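Local structure of hypothetical protein TM1553 (Thermotoga maritima, 1VRM) at residues A[34-37]-A[43-46]; A[50-55]-A[189-194]; A[57-60]-A[66-69]; A[91-96]-A[141-146]; A[303-306]-A[312-315]. The protein belongs to the ApbE family and, like its relatives, probably binds FAD and transfers its FMN part to other proteins. One frame throughout, in Å; residues are numbered along the deposited sequence.

Interaction 1 of 5, residues A[34-37]-A[43-46]; sequences VSSQ and TIAE
I44 brings two of its carbons to the end of strand 28-35, which leads into helix 41-58 through a short connection. Its CG1 branch, with CG1 anti to the carbonyl carbon (chi1 -57°), runs on extended to CD1. This methyl reaches S36, 3.8 Å from I44 CD1 to S36 CB. The other branch, CG2, faces V34, with I44 CG2 4.0 Å from V34 CG2. The two branches of the isoleucine thus touch V34 and S36, on either side of S35 in sequence; the CB of S35 leaves the strand in the other direction. A45 comes next. Its methyl meets the second branch of the valine, 4.2 Å from A45 CB to V34 CG1. V34 is therefore spread over two helix residues, one methyl to each. It was modelled in two conformers, so these two valine distances hold for one of them only. Across the two segments all of this is apolar contact. The hydroxyl of S36 is used by other groups: it hydrogen-bonds to D182 OD2 and to the backbone nitrogens of K38 and I39. Further cover comes from helix 166-181, where A178 and F181 touch I44, and from strand 19-25, where Y19 and L21 touch A45. It is a strand-to-helix connection in which the first turns of the helix fold back onto the strand just left, in the layer of helices against the large antiparallel sheet of this ApbE-family fold.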
loop_
_atom_site.group_PDB
_atom_site.type_symbol
_atom_site.label_atom_id
_atom_site.label_comp_id
_atom_site.label_asym_id
_atom_site.label_seq_id
_atom_site.Cartn_x
_atom_site.Cartn_y
_atom_site.Cartn_z
ATOM N N VAL A 34 8.483 -18.925 -6.245
ATOM C CA VAL A 34 8.505 -19.866 -5.129
ATOM C C VAL A 34 9.313 -21.095 -5.477
ATOM O O VAL A 34 9.243 -21.620 -6.578
ATOM C CB VAL A 34 7.086 -20.152 -4.542
ATOM C CG1 VAL A 34 6.206 -20.887 -5.511
ATOM C CG2 VAL A 34 7.204 -20.829 -3.186
ATOM N N SER A 35 10.068 -21.554 -4.474
ATOM C CA SER A 35 10.766 -22.849 -4.534
ATOM C C SER A 35 10.410 -23.661 -3.307
ATOM O O SER A 35 10.386 -23.138 -2.212
ATOM C CB SER A 35 12.262 -22.639 -4.619
ATOM O OG SER A 35 12.988 -23.881 -4.535
ATOM N N SER A 36 10.142 -24.954 -3.505
ATOM C CA SER A 36 9.896 -25.891 -2.413
ATOM C C SER A 36 10.255 -27.284 -2.879
ATOM O O SER A 36 9.919 -27.638 -4.001
ATOM C CB SER A 36 8.449 -25.874 -1.941
ATOM O OG SER A 36 8.184 -26.885 -0.961
ATOM N N GLN A 37 10.905 -28.065 -2.010
ATOM C CA GLN A 37 11.120 -29.509 -2.257
ATOM C C GLN A 37 10.058 -30.342 -1.574
ATOM O O GLN A 37 10.028 -31.561 -1.758
ATOM C CB GLN A 37 12.503 -29.938 -1.736
ATOM C CG GLN A 37 13.634 -29.446 -2.566
ATOM C CD GLN A 37 14.925 -30.261 -2.306
ATOM O OE1 GLN A 37 14.923 -31.228 -1.514
ATOM N NE2 GLN A 37 16.009 -29.889 -2.988
ATOM N N THR A 43 1.438 -25.388 -6.751
ATOM C CA THR A 43 0.359 -25.448 -5.753
ATOM C C THR A 43 0.448 -24.255 -4.776
ATOM O O THR A 43 -0.526 -23.559 -4.528
ATOM C CB THR A 43 0.370 -26.759 -4.943
ATOM O OG1 THR A 43 0.129 -27.881 -5.819
ATOM C CG2 THR A 43 -0.679 -26.765 -3.816
ATOM N N ILE A 44 1.637 -24.033 -4.224
ATOM C CA ILE A 44 1.831 -22.876 -3.336
ATOM C C ILE A 44 1.500 -21.571 -4.068
ATOM O O ILE A 44 0.737 -20.738 -3.583
ATOM C CB ILE A 44 3.272 -22.811 -2.798
ATOM C CG1 ILE A 44 3.624 -24.124 -2.064
ATOM C CG2 ILE A 44 3.472 -21.554 -1.950
ATOM C CD1 ILE A 44 5.019 -24.257 -1.560
ATOM N N ALA A 45 2.008 -21.363 -5.281
ATOM C CA ALA A 45 1.705 -20.166 -6.044
ATOM C C ALA A 45 0.215 -19.986 -6.336
ATOM O O ALA A 45 -0.316 -18.880 -6.293
ATOM C CB ALA A 45 2.528 -20.141 -7.315
ATOM N N GLU A 46 -0.457 -21.068 -6.725
ATOM C CA GLU A 46 -1.903 -21.013 -6.993
ATOM C C GLU A 46 -2.673 -20.568 -5.737
ATOM O O GLU A 46 -3.560 -19.717 -5.840
ATOM C CB GLU A 46 -2.423 -22.368 -7.460
ATOM C CG GLU A 46 -3.970 -22.487 -7.603
ATOM C CD GLU A 46 -4.668 -21.473 -8.522
ATOM O OE1 GLU A 46 -4.058 -21.046 -9.545
ATOM O OE2 GLU A 46 -5.889 -21.158 -8.244
#

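Interaction 2 of 5, residues A[50-55]-A[189-194]; sequences EDMKRI and VEAGGD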
loop_
_atom_site.group_PDB
_atom_site.type_symbol
_atom_site.label_atom_id
_atom_site.label_comp_id
_atom_site.label_asym_id
_atom_site.label_seq_id
_atom_site.Cartn_x
_atom_site.Cartn_y
_atom_site.Cartn_z
ATOM N N GLU A 50 -4.839 -17.146 -5.390
ATOM C CA GLU A 50 -6.267 -17.172 -4.967
ATOM C C GLU A 50 -6.487 -16.200 -3.807
ATOM O O GLU A 50 -7.475 -15.461 -3.795
ATOM C CB GLU A 50 -6.685 -18.565 -4.551
ATOM C CG GLU A 50 -6.692 -19.534 -5.727
ATOM C CD GLU A 50 -7.034 -20.975 -5.278
ATOM O OE1 GLU A 50 -7.345 -21.208 -4.088
ATOM O OE2 GLU A 50 -6.949 -21.851 -6.157
ATOM N N ASP A 51 -5.583 -16.198 -2.840
ATOM C CA ASP A 51 -5.745 -15.266 -1.687
ATOM C C ASP A 51 -5.637 -13.800 -2.130
ATOM O O ASP A 51 -6.377 -12.929 -1.655
ATOM C CB ASP A 51 -4.745 -15.584 -0.616
ATOM C CG ASP A 51 -5.103 -14.968 0.703
ATOM O OD1 ASP A 51 -6.215 -15.266 1.172
ATOM O OD2 ASP A 51 -4.266 -14.205 1.279
HETATM N N MSE A 52 -4.703 -13.522 -3.025
HETATM C CA MSE A 52 -4.530 -12.140 -3.518
HETATM C C MSE A 52 -5.801 -11.658 -4.213
HETATM O O MSE A 52 -6.244 -10.509 -4.011
HETATM C CB MSE A 52 -3.317 -12.012 -4.440
HETATM C CG MSE A 52 -2.078 -12.181 -3.685
HETATM SE SE MSE A 52 -0.563 -12.164 -5.036
HETATM C CE MSE A 52 0.551 -10.746 -4.152
ATOM N N LYS A 53 -6.389 -12.532 -5.024
ATOM C CA LYS A 53 -7.650 -12.204 -5.686
ATOM C C LYS A 53 -8.792 -12.074 -4.685
ATOM O O LYS A 53 -9.608 -11.143 -4.782
ATOM C CB LYS A 53 -7.979 -13.208 -6.776
ATOM C CG LYS A 53 -6.989 -13.154 -7.938
ATOM C CD LYS A 53 -7.283 -14.221 -8.962
ATOM C CE LYS A 53 -6.451 -13.988 -10.213
ATOM N NZ LYS A 53 -6.433 -12.555 -10.612
ATOM N N ARG A 54 -8.839 -12.955 -3.709
ATOM C CA ARG A 54 -9.857 -12.903 -2.672
ATOM C C ARG A 54 -9.850 -11.529 -1.956
ATOM O O ARG A 54 -10.866 -10.882 -1.789
ATOM C CB ARG A 54 -9.606 -13.995 -1.658
ATOM C CG ARG A 54 -10.597 -14.019 -0.506
ATOM C CD ARG A 54 -10.220 -15.034 0.539
ATOM N NE ARG A 54 -9.019 -14.641 1.237
ATOM C CZ ARG A 54 -9.017 -13.751 2.226
ATOM N NH1 ARG A 54 -10.174 -13.217 2.645
ATOM N NH2 ARG A 54 -7.881 -13.418 2.803
ATOM N N ILE A 55 -8.674 -11.108 -1.546
ATOM C CA ILE A 55 -8.460 -9.821 -0.859
ATOM C C ILE A 55 -8.849 -8.669 -1.815
ATOM O O ILE A 55 -9.429 -7.664 -1.408
ATOM C CB ILE A 55 -6.983 -9.698 -0.383
ATOM C CG1 ILE A 55 -6.778 -10.694 0.726
ATOM C CG2 ILE A 55 -6.626 -8.251 -0.082
ATOM C CD1 ILE A 55 -5.340 -10.889 1.041
ATOM N N VAL A 189 7.161 -12.569 -3.226
ATOM C CA VAL A 189 5.946 -12.159 -3.898
ATOM C C VAL A 189 6.002 -10.667 -4.144
ATOM O O VAL A 189 6.492 -9.933 -3.279
ATOM C CB VAL A 189 4.712 -12.463 -3.070
ATOM C CG1 VAL A 189 3.438 -12.171 -3.863
ATOM C CG2 VAL A 189 4.724 -13.914 -2.579
ATOM N N GLU A 190 5.473 -10.239 -5.274
ATOM C CA GLU A 190 5.523 -8.833 -5.684
ATOM C C GLU A 190 4.125 -8.446 -6.133
ATOM O O GLU A 190 3.425 -9.243 -6.767
ATOM C CB GLU A 190 6.506 -8.683 -6.830
ATOM C CG GLU A 190 6.778 -7.292 -7.260
ATOM C CD GLU A 190 7.836 -7.238 -8.360
ATOM O OE1 GLU A 190 8.409 -8.300 -8.692
ATOM O OE2 GLU A 190 8.075 -6.130 -8.891
ATOM N N ALA A 191 3.738 -7.224 -5.787
ATOM C CA ALA A 191 2.488 -6.646 -6.283
ATOM C C ALA A 191 2.764 -5.191 -6.520
ATOM O O ALA A 191 3.116 -4.461 -5.599
ATOM C CB ALA A 191 1.366 -6.861 -5.314
ATOM N N GLY A 192 2.664 -4.786 -7.769
ATOM C CA GLY A 192 2.850 -3.392 -8.135
ATOM C C GLY A 192 4.098 -2.779 -7.531
ATOM O O GLY A 192 4.066 -1.666 -6.950
ATOM N N GLY A 193 5.202 -3.471 -7.629
ATOM C CA GLY A 193 6.434 -2.805 -7.063
ATOM C C GLY A 193 6.543 -2.708 -5.507
ATOM O O GLY A 193 7.262 -1.862 -4.897
ATOM N N ASP A 194 5.729 -3.494 -4.841
ATOM C CA ASP A 194 5.918 -3.857 -3.425
ATOM C C ASP A 194 6.375 -5.314 -3.423
ATOM O O ASP A 194 5.862 -6.132 -4.192
ATOM C CB ASP A 194 4.637 -3.731 -2.644
ATOM C CG ASP A 194 4.110 -2.266 -2.573
ATOM O OD1 ASP A 194 4.823 -1.348 -3.041
ATOM O OD2 ASP A 194 2.987 -2.075 -2.046
#
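M52, a selenomethionine, lays its end methyl against V189 and A191. The two segments belong to helix 41-58 and strand 186-191, so this is helix-on-sheet packing against the large antiparallel sheet. The helix and strand axes run 12.0 Å apart and about 30° from parallel, and the long M52 side chain spans the gap. It leaves the helix with CG anti to the carbonyl carbon (chi1 -69°) and bends near its end. M52 CE then lies 4.1 Å from A191 CB. The same methyl is placed only 3.2 Å from V189 CG1, tighter than normal contact. V189 has two deposited conformers, so that closeness is doubtful. L171 of helix 166-181 touches both M52 and V189, and V30 of strand 28-35 touches both M52 and A191. After A191 the chain reverses in a type I' turn to D194, through G192 and G193 at positive phi. On the helix, R54 grips D51 side-on, without touching the strand. D51 OD2 has a second arginine, R173. D51 OD1 lies in the guanidinium plane of R54 and takes both donors from one face of the carboxylate, R54 NE at 2.9 Å and R54 NH2 at 3.0 Å.

Interaction 3 of 5, residues A[57-60]-A[66-69]; sequences YKFS and SVVK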
loop_
_atom_site.group_PDB
_atom_site.type_symbol
_atom_site.label_atom_id
_atom_site.label_comp_id
_atom_site.label_asym_id
_atom_site.label_seq_id
_atom_site.Cartn_x
_atom_site.Cartn_y
_atom_site.Cartn_z
ATOM N N TYR A 57 -11.174 -8.523 -4.051
ATOM C CA TYR A 57 -12.626 -8.335 -4.128
ATOM C C TYR A 57 -13.230 -8.002 -2.772
ATOM O O TYR A 57 -14.154 -7.164 -2.673
ATOM C CB TYR A 57 -13.299 -9.543 -4.764
ATOM C CG TYR A 57 -12.754 -9.745 -6.176
ATOM C CD1 TYR A 57 -12.714 -8.668 -7.067
ATOM C CD2 TYR A 57 -12.212 -10.941 -6.571
ATOM C CE1 TYR A 57 -12.175 -8.804 -8.341
ATOM C CE2 TYR A 57 -11.677 -11.089 -7.849
ATOM C CZ TYR A 57 -11.662 -10.017 -8.719
ATOM O OH TYR A 57 -11.133 -10.151 -9.995
ATOM N N LYS A 58 -12.696 -8.609 -1.715
ATOM C CA LYS A 58 -13.269 -8.428 -0.396
ATOM C C LYS A 58 -13.111 -7.016 0.124
ATOM O O LYS A 58 -13.985 -6.516 0.863
ATOM C CB LYS A 58 -12.656 -9.407 0.600
ATOM C CG LYS A 58 -13.198 -9.282 2.000
ATOM C CD LYS A 58 -12.778 -10.417 2.892
ATOM C CE LYS A 58 -13.280 -10.208 4.312
ATOM N NZ LYS A 58 -12.906 -11.351 5.181
ATOM N N PHE A 59 -11.980 -6.404 -0.220
ATOM C CA PHE A 59 -11.653 -5.069 0.285
ATOM C C PHE A 59 -11.747 -3.989 -0.797
ATOM O O PHE A 59 -11.297 -2.881 -0.585
ATOM C CB PHE A 59 -10.309 -5.108 1.001
ATOM C CG PHE A 59 -10.336 -6.005 2.204
ATOM C CD1 PHE A 59 -11.100 -5.701 3.293
ATOM C CD2 PHE A 59 -9.682 -7.228 2.209
ATOM C CE1 PHE A 59 -11.138 -6.577 4.379
ATOM C CE2 PHE A 59 -9.738 -8.090 3.310
ATOM C CZ PHE A 59 -10.456 -7.731 4.386
ATOM N N SER A 60 -12.393 -4.290 -1.916
ATOM C CA SER A 60 -12.554 -3.393 -3.031
ATOM C C SER A 60 -13.444 -2.204 -2.704
ATOM O O SER A 60 -14.384 -2.319 -1.917
ATOM C CB SER A 60 -13.220 -4.137 -4.214
ATOM O OG SER A 60 -13.534 -3.254 -5.278
ATOM N N SER A 66 -17.672 -6.761 -1.863
ATOM C CA SER A 66 -16.753 -6.173 -0.929
ATOM C C SER A 66 -17.393 -5.823 0.425
ATOM O O SER A 66 -18.452 -5.210 0.499
ATOM C CB SER A 66 -16.156 -4.882 -1.510
ATOM O OG SER A 66 -15.448 -4.178 -0.519
ATOM N N VAL A 67 -16.681 -6.129 1.489
ATOM C CA VAL A 67 -17.110 -5.725 2.853
ATOM C C VAL A 67 -16.833 -4.210 3.074
ATOM O O VAL A 67 -17.515 -3.561 3.883
ATOM C CB VAL A 67 -16.373 -6.571 3.906
ATOM C CG1 VAL A 67 -14.871 -6.230 3.962
ATOM C CG2 VAL A 67 -17.040 -6.475 5.235
ATOM N N VAL A 68 -15.777 -3.689 2.466
ATOM C CA VAL A 68 -15.520 -2.254 2.480
ATOM C C VAL A 68 -16.699 -1.522 1.829
ATOM O O VAL A 68 -17.182 -0.539 2.384
ATOM C CB VAL A 68 -14.188 -1.889 1.770
ATOM C CG1 VAL A 68 -14.084 -0.384 1.424
ATOM C CG2 VAL A 68 -13.057 -2.377 2.633
ATOM N N LYS A 69 -17.129 -1.970 0.644
ATOM C CA LYS A 69 -18.264 -1.355 -0.034
ATOM C C LYS A 69 -19.485 -1.495 0.865
ATOM O O LYS A 69 -20.266 -0.521 1.001
ATOM C CB LYS A 69 -18.517 -1.960 -1.389
ATOM C CG LYS A 69 -19.630 -1.292 -2.162
ATOM C CD LYS A 69 -19.562 -1.672 -3.609
ATOM C CE LYS A 69 -20.883 -1.420 -4.289
ATOM N NZ LYS A 69 -21.243 -0.010 -4.186
#
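The backbone of K58, at the end of helix 41-58, meets the start of helix 67-72: V67 N donates to K58 O at 2.8 Å, with the donor tilted 19° from the carbonyl plane. Beyond K58 the chain leaves helical angles at F59. S66 sits right before the second helix. S66 OG donates to S60 O at 2.6 Å, in the carbonyl plane and on a lone pair. It also accepts from K69 N at 3.0 Å, a nearly straight bond of 171°. Its position anti to the backbone N (chi1 169°) turns the oxygen back to the helix start. With an alanine in place of S66, K69 N would probably lose its cap and S60 O its hydroxyl donor, leaving V67 N to K58 O as the hydrogen bond between the segments. V67 CG1 lies 3.8 Å from F59 CE1. V68 CG2 lies at the edge of the F59 ring, near its plane, 3.9 Å from F59 CD1. K58 CG packs over the centre of one ring face. The K58 ammonium goes on to E84 and D82; L162 touches F59 and V68. This is a serine N-cap on helix 67-72, bonded back to the loop after helix 41-58.

Interaction 4 of 5, residues A[91-96]-A[141-146]; sequences AACAFA and KNVLFD
The sulfur of C93 sits at the edge of the F145 ring rather than over a face. It lies 5.2 Å from the ring centroid and 85° off the ring normal, so almost in the ring plane. The nearest ring atom is the tip: C93 SG is 3.9 Å from F145 CZ, with F145 CE2 a little farther off. The same sulfur also touches V143, 4.1 Å from C93 SG to V143 CB. One thiol thus spans two residues of strand 143-146 that point to the same side, with L144 between them. SG stands anti to the carbonyl carbon of C93 (chi1 -67°), which sends it out from helix 83-98 to the strand. The contact is small, 97 Å² in all. It joins that helix to the edge strand of the three-stranded antiparallel sheet. I89, one turn earlier on the helix, touches both V143 and F145, and V152 of the neighbouring strand touches both as well. Across the segments the sulfur meets only carbon. An aromatic edge carries slightly positive C-H groups, and a sulfur lone pair is slightly negative. The pair is therefore probably mildly favourable in charge, with dispersion doing most of the work.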
loop_
_atom_site.group_PDB
_atom_site.type_symbol
_atom_site.label_atom_id
_atom_site.label_comp_id
_atom_site.label_asym_id
_atom_site.label_seq_id
_atom_site.Cartn_x
_atom_site.Cartn_y
_atom_site.Cartn_z
ATOM N N ALA A 91 -6.134 -1.876 12.019
ATOM C CA ALA A 91 -4.722 -1.641 11.704
ATOM C C ALA A 91 -4.529 -0.384 10.847
ATOM O O ALA A 91 -3.641 0.410 11.079
ATOM C CB ALA A 91 -4.112 -2.829 11.059
ATOM N N ALA A 92 -5.398 -0.196 9.859
ATOM C CA ALA A 92 -5.298 0.957 8.993
ATOM C C ALA A 92 -5.526 2.226 9.809
ATOM O O ALA A 92 -4.818 3.215 9.672
ATOM C CB ALA A 92 -6.318 0.841 7.843
ATOM N N CYS A 93 -6.520 2.187 10.678
ATOM C CA CYS A 93 -6.737 3.344 11.561
ATOM C C CYS A 93 -5.553 3.542 12.534
ATOM O O CYS A 93 -5.200 4.668 12.811
ATOM C CB CYS A 93 -8.072 3.250 12.294
ATOM S SG CYS A 93 -9.466 3.406 11.131
ATOM N N ALA A 94 -4.905 2.470 12.977
ATOM C CA ALA A 94 -3.731 2.605 13.843
ATOM C C ALA A 94 -2.551 3.238 13.106
ATOM O O ALA A 94 -1.827 4.061 13.692
ATOM C CB ALA A 94 -3.369 1.286 14.401
ATOM N N PHE A 95 -2.399 2.947 11.820
ATOM C CA PHE A 95 -1.387 3.678 11.027
ATOM C C PHE A 95 -1.729 5.145 10.826
ATOM O O PHE A 95 -0.846 5.980 10.743
ATOM C CB PHE A 95 -1.113 3.007 9.681
ATOM C CG PHE A 95 -0.208 1.797 9.759
ATOM C CD1 PHE A 95 1.151 1.949 9.964
ATOM C CD2 PHE A 95 -0.720 0.520 9.606
ATOM C CE1 PHE A 95 1.994 0.804 10.016
ATOM C CE2 PHE A 95 0.096 -0.588 9.654
ATOM C CZ PHE A 95 1.450 -0.443 9.893
ATOM N N ALA A 96 -3.015 5.453 10.665
ATOM C CA ALA A 96 -3.457 6.832 10.535
ATOM C C ALA A 96 -3.113 7.606 11.823
ATOM O O ALA A 96 -2.546 8.692 11.768
ATOM C CB ALA A 96 -4.910 6.908 10.225
ATOM N N LYS A 141 -10.717 9.457 12.362
ATOM C CA LYS A 141 -11.453 9.482 13.622
ATOM C C LYS A 141 -12.967 9.289 13.458
ATOM O O LYS A 141 -13.684 9.074 14.437
ATOM C CB LYS A 141 -11.140 10.757 14.406
ATOM C CG LYS A 141 -9.674 10.852 14.838
ATOM C CD LYS A 141 -9.387 12.219 15.472
ATOM C CE LYS A 141 -7.937 12.332 15.891
ATOM N NZ LYS A 141 -7.700 13.610 16.632
ATOM N N ASN A 142 -13.454 9.335 12.216
ATOM C CA ASN A 142 -14.859 9.109 11.895
ATOM C C ASN A 142 -15.202 7.634 11.765
ATOM O O ASN A 142 -16.339 7.290 11.501
ATOM C CB ASN A 142 -15.229 9.858 10.628
ATOM C CG ASN A 142 -15.182 11.329 10.816
ATOM O OD1 ASN A 142 -15.957 11.900 11.621
ATOM N ND2 ASN A 142 -14.264 11.994 10.100
ATOM N N VAL A 143 -14.207 6.756 11.870
ATOM C CA VAL A 143 -14.481 5.311 11.900
ATOM C C VAL A 143 -14.540 4.856 13.342
ATOM O O VAL A 143 -13.527 4.967 14.067
ATOM C CB VAL A 143 -13.386 4.527 11.202
ATOM C CG1 VAL A 143 -13.773 3.022 11.092
ATOM C CG2 VAL A 143 -13.121 5.141 9.811
ATOM N N LEU A 144 -15.704 4.357 13.749
ATOM C CA LEU A 144 -15.947 3.940 15.143
ATOM C C LEU A 144 -16.015 2.431 15.208
ATOM O O LEU A 144 -16.472 1.769 14.256
ATOM C CB LEU A 144 -17.260 4.515 15.650
ATOM C CG LEU A 144 -17.447 6.019 15.420
ATOM C CD1 LEU A 144 -18.740 6.503 16.053
ATOM C CD2 LEU A 144 -16.254 6.805 15.928
ATOM N N PHE A 145 -15.555 1.898 16.350
ATOM C CA PHE A 145 -15.422 0.464 16.559
ATOM C C PHE A 145 -16.204 0.011 17.767
ATOM O O PHE A 145 -16.203 0.689 18.786
ATOM C CB PHE A 145 -13.950 0.134 16.777
ATOM C CG PHE A 145 -13.098 0.425 15.588
ATOM C CD1 PHE A 145 -13.034 -0.477 14.570
ATOM C CD2 PHE A 145 -12.380 1.599 15.480
ATOM C CE1 PHE A 145 -12.259 -0.224 13.432
ATOM C CE2 PHE A 145 -11.582 1.869 14.356
ATOM C CZ PHE A 145 -11.552 0.964 13.323
ATOM N N ASP A 146 -16.833 -1.153 17.628
ATOM C CA ASP A 146 -17.492 -1.879 18.707
ATOM C C ASP A 146 -16.771 -3.233 18.846
ATOM O O ASP A 146 -17.145 -4.215 18.199
ATOM C CB ASP A 146 -18.957 -2.032 18.344
ATOM C CG ASP A 146 -19.751 -2.874 19.332
ATOM O OD1 ASP A 146 -19.176 -3.346 20.337
ATOM O OD2 ASP A 146 -20.968 -3.030 19.067
#

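Interaction 5 of 5, residues A[303-306]-A[312-315]; sequences HLLI and AIER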
loop_
_atom_site.group_PDB
_atom_site.type_symbol
_atom_site.label_atom_id
_atom_site.label_comp_id
_atom_site.label_asym_id
_atom_site.label_seq_id
_atom_site.Cartn_x
_atom_site.Cartn_y
_atom_site.Cartn_z
ATOM N N HIS A 303 12.833 2.210 6.830
ATOM C CA HIS A 303 14.115 2.592 6.345
ATOM C C HIS A 303 13.948 3.027 4.931
ATOM O O HIS A 303 13.512 2.221 4.089
ATOM C CB HIS A 303 15.058 1.410 6.523
ATOM C CG HIS A 303 15.027 0.942 7.943
ATOM N ND1 HIS A 303 15.515 1.714 8.983
ATOM C CD2 HIS A 303 14.360 -0.090 8.518
ATOM C CE1 HIS A 303 15.195 1.140 10.136
ATOM N NE2 HIS A 303 14.503 0.045 9.883
ATOM N N LEU A 304 14.305 4.275 4.619
ATOM C CA LEU A 304 13.757 4.859 3.404
ATOM C C LEU A 304 14.675 5.582 2.461
ATOM O O LEU A 304 15.753 6.068 2.827
ATOM C CB LEU A 304 12.626 5.767 3.730
ATOM C CG LEU A 304 12.912 7.132 4.285
ATOM C CD1 LEU A 304 11.609 7.913 4.388
ATOM C CD2 LEU A 304 13.612 7.044 5.641
ATOM N N LEU A 305 14.197 5.663 1.229
ATOM C CA LEU A 305 14.824 6.435 0.172
ATOM C C LEU A 305 13.726 7.269 -0.471
ATOM O O LEU A 305 12.696 6.711 -0.882
ATOM C CB LEU A 305 15.418 5.513 -0.882
ATOM C CG LEU A 305 16.094 6.156 -2.102
ATOM C CD1 LEU A 305 17.056 5.226 -2.735
ATOM C CD2 LEU A 305 15.063 6.538 -3.151
ATOM N N ILE A 306 13.940 8.577 -0.579
ATOM C CA ILE A 306 12.988 9.497 -1.187
ATOM C C ILE A 306 13.601 10.068 -2.465
ATOM O O ILE A 306 14.739 10.490 -2.469
ATOM C CB ILE A 306 12.686 10.690 -0.248
ATOM C CG1 ILE A 306 12.162 10.215 1.098
ATOM C CG2 ILE A 306 11.733 11.661 -0.916
ATOM C CD1 ILE A 306 12.117 11.253 2.126
ATOM N N ALA A 312 16.359 14.617 -6.968
ATOM C CA ALA A 312 17.325 14.435 -5.891
ATOM C C ALA A 312 16.930 13.246 -5.026
ATOM O O ALA A 312 15.770 13.095 -4.698
ATOM C CB ALA A 312 17.378 15.657 -5.015
ATOM N N ILE A 313 17.908 12.424 -4.670
ATOM C CA ILE A 313 17.678 11.231 -3.862
ATOM C C ILE A 313 18.191 11.472 -2.442
ATOM O O ILE A 313 19.356 11.843 -2.253
ATOM C CB ILE A 313 18.413 10.016 -4.460
ATOM C CG1 ILE A 313 17.826 9.706 -5.828
ATOM C CG2 ILE A 313 18.333 8.793 -3.552
ATOM C CD1 ILE A 313 18.659 8.795 -6.664
ATOM N N GLU A 314 17.330 11.267 -1.460
ATOM C CA GLU A 314 17.689 11.370 -0.060
ATOM C C GLU A 314 17.358 10.048 0.613
ATOM O O GLU A 314 16.269 9.539 0.467
ATOM C CB GLU A 314 16.927 12.475 0.586
ATOM C CG GLU A 314 17.171 13.822 -0.069
ATOM C CD GLU A 314 18.604 14.322 0.035
ATOM O OE1 GLU A 314 19.415 13.773 0.823
ATOM O OE2 GLU A 314 18.880 15.317 -0.656
ATOM N N ARG A 315 18.293 9.506 1.363
ATOM C CA ARG A 315 17.962 8.288 2.056
ATOM C C ARG A 315 18.540 8.249 3.444
ATOM O O ARG A 315 19.486 8.971 3.776
ATOM C CB ARG A 315 18.357 7.108 1.242
ATOM C CG ARG A 315 19.781 6.951 1.107
ATOM C CD ARG A 315 20.131 6.725 -0.385
ATOM N NE ARG A 315 21.382 6.010 -0.530
ATOM C CZ ARG A 315 22.596 6.561 -0.684
ATOM N NH1 ARG A 315 23.657 5.768 -0.803
ATOM N NH2 ARG A 315 22.789 7.865 -0.670
#
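This is a beta hairpin pairing at one border of the eight-stranded antiparallel sheet: strand 303-308 bonds to the short last strand, 313-315. I306 and E314 form the hydrogen-bonded pair. I306 N gives a nearly straight bond to E314 O at 2.7 Å, and E314 N returns one to I306 O at 2.9 Å. L305 and R315 are the neighbouring non-hydrogen-bonded pair, with CA atoms 4.1 Å apart. On their side of the sheet the side chains mesh. L305 puts CG anti to the backbone N (chi1 178°), and this carbon rests 3.8 Å from I313 CG2. The leucine also lies beside R315, with L305 CB 4.0 Å from R315 CB. From strand 219-225, D221 touches L305 and I220 touches I313. A serine at L305 is likely to leave the I313 methyl without its partner and open a gap beside the R315 chain. On the other side, I306 packs on A286 and V294 of helix 272-296, and W290 touches E314. The guanidinium of R315 turns away to E323, a salt bridge. The chemistry is thus divided: two backbone bonds fix the strand register, apolar carbons fill the L305 side, and the arginine charge is matched beyond the hairpin.

In the fold
Interactions 1, 2 and 3 follow one another along helix 41-58, their centres 15 Å apart at each step and 27 Å from first to last. Interactions 1 and 2 pack this helix on neighbouring strands of the large sheet; interaction 3 closes its far end. Interaction 5 lies on the outermost strand pair of that sheet, about 34 Å from interaction 1 between centres. Interactions 3 and 4 lie within the chain loop closed by interaction 2, 17 Å apart between centres. Near interaction 2 the E190 side chain comes within about 3 Å of a bound MPD, probably from the crystallisation liquor, though such molecules often mark pockets; D194 makes a weak hydrogen bond to an unidentified ligand.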